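Local coordinates for Glyoxalase/bleomycin resistance protein/dioxygenase (Nostoc punctiforme PCC 73102, PDB 3KOL), which binds cobalt in the crystal and, as a member of the glyoxalase/bleomycin resistance/dioxygenase superfamily, may act as a metal-dependent lyase or dioxygenase, at residues R34-T39 with Y139-F144. Residues are numbered along the deposited sequence; the frame is centred on the assembly and turned at random.
Sequences RYFYGT and YDPDGF
Phe-36 sets CG opposite its backbone N (chi1 -176°) and Tyr-37 sets CG opposite its carbonyl carbon (chi1 -69°), which directs the Phe-36 and Tyr-37 rings of helix 30-40 toward the β-hairpin turn of the vicinal oxygen chelate fold. That turn, type I from Asp-140 to Gly-143, joins strands 134-139 and 145-150, and the contact shows how one carboxylate can serve a loop and a helix together. Asp-140 OD1 grips the loop: the backbone N of Asp-142, 2.8 Å from OD1, closes an Asx turn, while the backbone N of Phe-144 bonds to it from the other face of the carboxylate plane. Next to the carboxylate, one face of the Phe-36 ring receives two CH-pi contacts, Asp-140 CA and Pro-141 CD each lying 3.9 Å from the ring centroid. Leu-25 of strand 17-27 touches both Tyr-37 and Asp-140, and Leu-75, Leu-77 and Ile-146 pack on Tyr-37, so the polar link between the two lies among apolar side chains. In that link, with ring and carboxylate planes 77° apart, Asp-140 OD2 accepts a hydrogen bond of 2.7 Å from Tyr-37 OH on its anti side, slightly out of the carboxylate plane.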
# COMPACT_ATOMS: atom_id res chain seq x y z
N ARG A 34 -9.02 10.63 9.28
CA ARG A 34 -8.90 11.81 8.43
C ARG A 34 -7.97 12.78 9.16
O ARG A 34 -7.17 13.49 8.54
CB ARG A 34 -10.25 12.51 8.21
CG ARG A 34 -11.24 11.76 7.34
CD ARG A 34 -12.50 12.61 7.08
NE ARG A 34 -12.22 13.81 6.30
CZ ARG A 34 -12.24 15.05 6.78
NH1 ARG A 34 -12.53 15.27 8.06
NH2 ARG A 34 -11.98 16.08 5.98
N TYR A 35 -8.07 12.82 10.48
CA TYR A 35 -7.22 13.72 11.26
C TYR A 35 -5.76 13.29 11.15
O TYR A 35 -4.86 14.11 10.93
CB TYR A 35 -7.65 13.72 12.72
CG TYR A 35 -7.08 14.88 13.50
CD1 TYR A 35 -7.63 16.15 13.39
CD2 TYR A 35 -5.96 14.72 14.32
CE1 TYR A 35 -7.09 17.24 14.08
CE2 TYR A 35 -5.41 15.79 15.02
CZ TYR A 35 -5.98 17.05 14.89
OH TYR A 35 -5.44 18.11 15.58
N PHE A 36 -5.53 12.00 11.31
CA PHE A 36 -4.18 11.42 11.25
C PHE A 36 -3.53 11.65 9.88
O PHE A 36 -2.47 12.28 9.79
CB PHE A 36 -4.27 9.92 11.52
CG PHE A 36 -2.93 9.22 11.57
CD1 PHE A 36 -2.15 9.27 12.72
CD2 PHE A 36 -2.49 8.48 10.48
CE1 PHE A 36 -0.93 8.58 12.79
CE2 PHE A 36 -1.27 7.79 10.53
CZ PHE A 36 -0.50 7.84 11.69
N TYR A 37 -4.15 11.14 8.82
CA TYR A 37 -3.58 11.27 7.48
C TYR A 37 -3.65 12.65 6.85
O TYR A 37 -2.69 13.10 6.23
CB TYR A 37 -4.25 10.25 6.55
CG TYR A 37 -3.86 8.82 6.88
CD1 TYR A 37 -2.58 8.34 6.61
CD2 TYR A 37 -4.77 7.95 7.49
CE1 TYR A 37 -2.20 7.04 6.95
CE2 TYR A 37 -4.40 6.65 7.84
CZ TYR A 37 -3.12 6.20 7.56
OH TYR A 37 -2.76 4.92 7.91
N GLY A 38 -4.78 13.33 7.01
CA GLY A 38 -4.92 14.65 6.41
C GLY A 38 -4.38 15.82 7.22
O GLY A 38 -3.62 16.64 6.71
N THR A 39 -4.77 15.90 8.49
CA THR A 39 -4.33 17.01 9.32
C THR A 39 -2.90 16.91 9.83
O THR A 39 -2.10 17.84 9.64
CB THR A 39 -5.29 17.19 10.51
OG1 THR A 39 -6.61 17.42 10.01
CG2 THR A 39 -4.87 18.38 11.37
N TYR A 139 2.23 3.68 14.39
CA TYR A 139 0.93 3.11 14.02
C TYR A 139 -0.14 4.17 13.82
O TYR A 139 -0.12 5.21 14.48
CB TYR A 139 0.47 2.14 15.12
CG TYR A 139 1.39 0.97 15.33
CD1 TYR A 139 1.54 -0.01 14.34
CD2 TYR A 139 2.13 0.83 16.50
CE1 TYR A 139 2.39 -1.08 14.52
CE2 TYR A 139 2.99 -0.25 16.69
CZ TYR A 139 3.11 -1.20 15.69
OH TYR A 139 3.96 -2.27 15.85
N ASP A 140 -1.07 3.90 12.90
CA ASP A 140 -2.17 4.83 12.65
C ASP A 140 -3.27 4.46 13.66
O ASP A 140 -3.09 3.51 14.42
CB ASP A 140 -2.65 4.73 11.18
CG ASP A 140 -3.56 3.53 10.90
OD1 ASP A 140 -3.76 2.65 11.77
OD2 ASP A 140 -4.08 3.47 9.77
N PRO A 141 -4.39 5.21 13.69
CA PRO A 141 -5.48 4.93 14.64
C PRO A 141 -5.98 3.49 14.74
O PRO A 141 -6.49 3.09 15.79
CB PRO A 141 -6.58 5.89 14.18
CG PRO A 141 -5.79 7.06 13.68
CD PRO A 141 -4.71 6.39 12.87
N ASP A 142 -5.85 2.72 13.67
CA ASP A 142 -6.33 1.34 13.66
C ASP A 142 -5.23 0.32 13.94
O ASP A 142 -5.50 -0.87 14.05
CB ASP A 142 -6.99 1.02 12.32
CG ASP A 142 -8.30 1.76 12.14
OD1 ASP A 142 -9.29 1.39 12.80
OD2 ASP A 142 -8.34 2.73 11.34
N GLY A 143 -4.00 0.79 14.04
CA GLY A 143 -2.90 -0.12 14.31
C GLY A 143 -2.11 -0.50 13.08
O GLY A 143 -1.28 -1.41 13.14
N PHE A 144 -2.36 0.17 11.96
CA PHE A 144 -1.61 -0.12 10.73
C PHE A 144 -0.31 0.69 10.78
O PHE A 144 -0.33 1.90 11.00
CB PHE A 144 -2.41 0.28 9.49
CG PHE A 144 -1.71 -0.02 8.20
CD1 PHE A 144 -1.38 -1.33 7.87
CD2 PHE A 144 -1.35 1.00 7.33
CE1 PHE A 144 -0.70 -1.62 6.68
CE2 PHE A 144 -0.67 0.73 6.14
CZ PHE A 144 -0.34 -0.58 5.82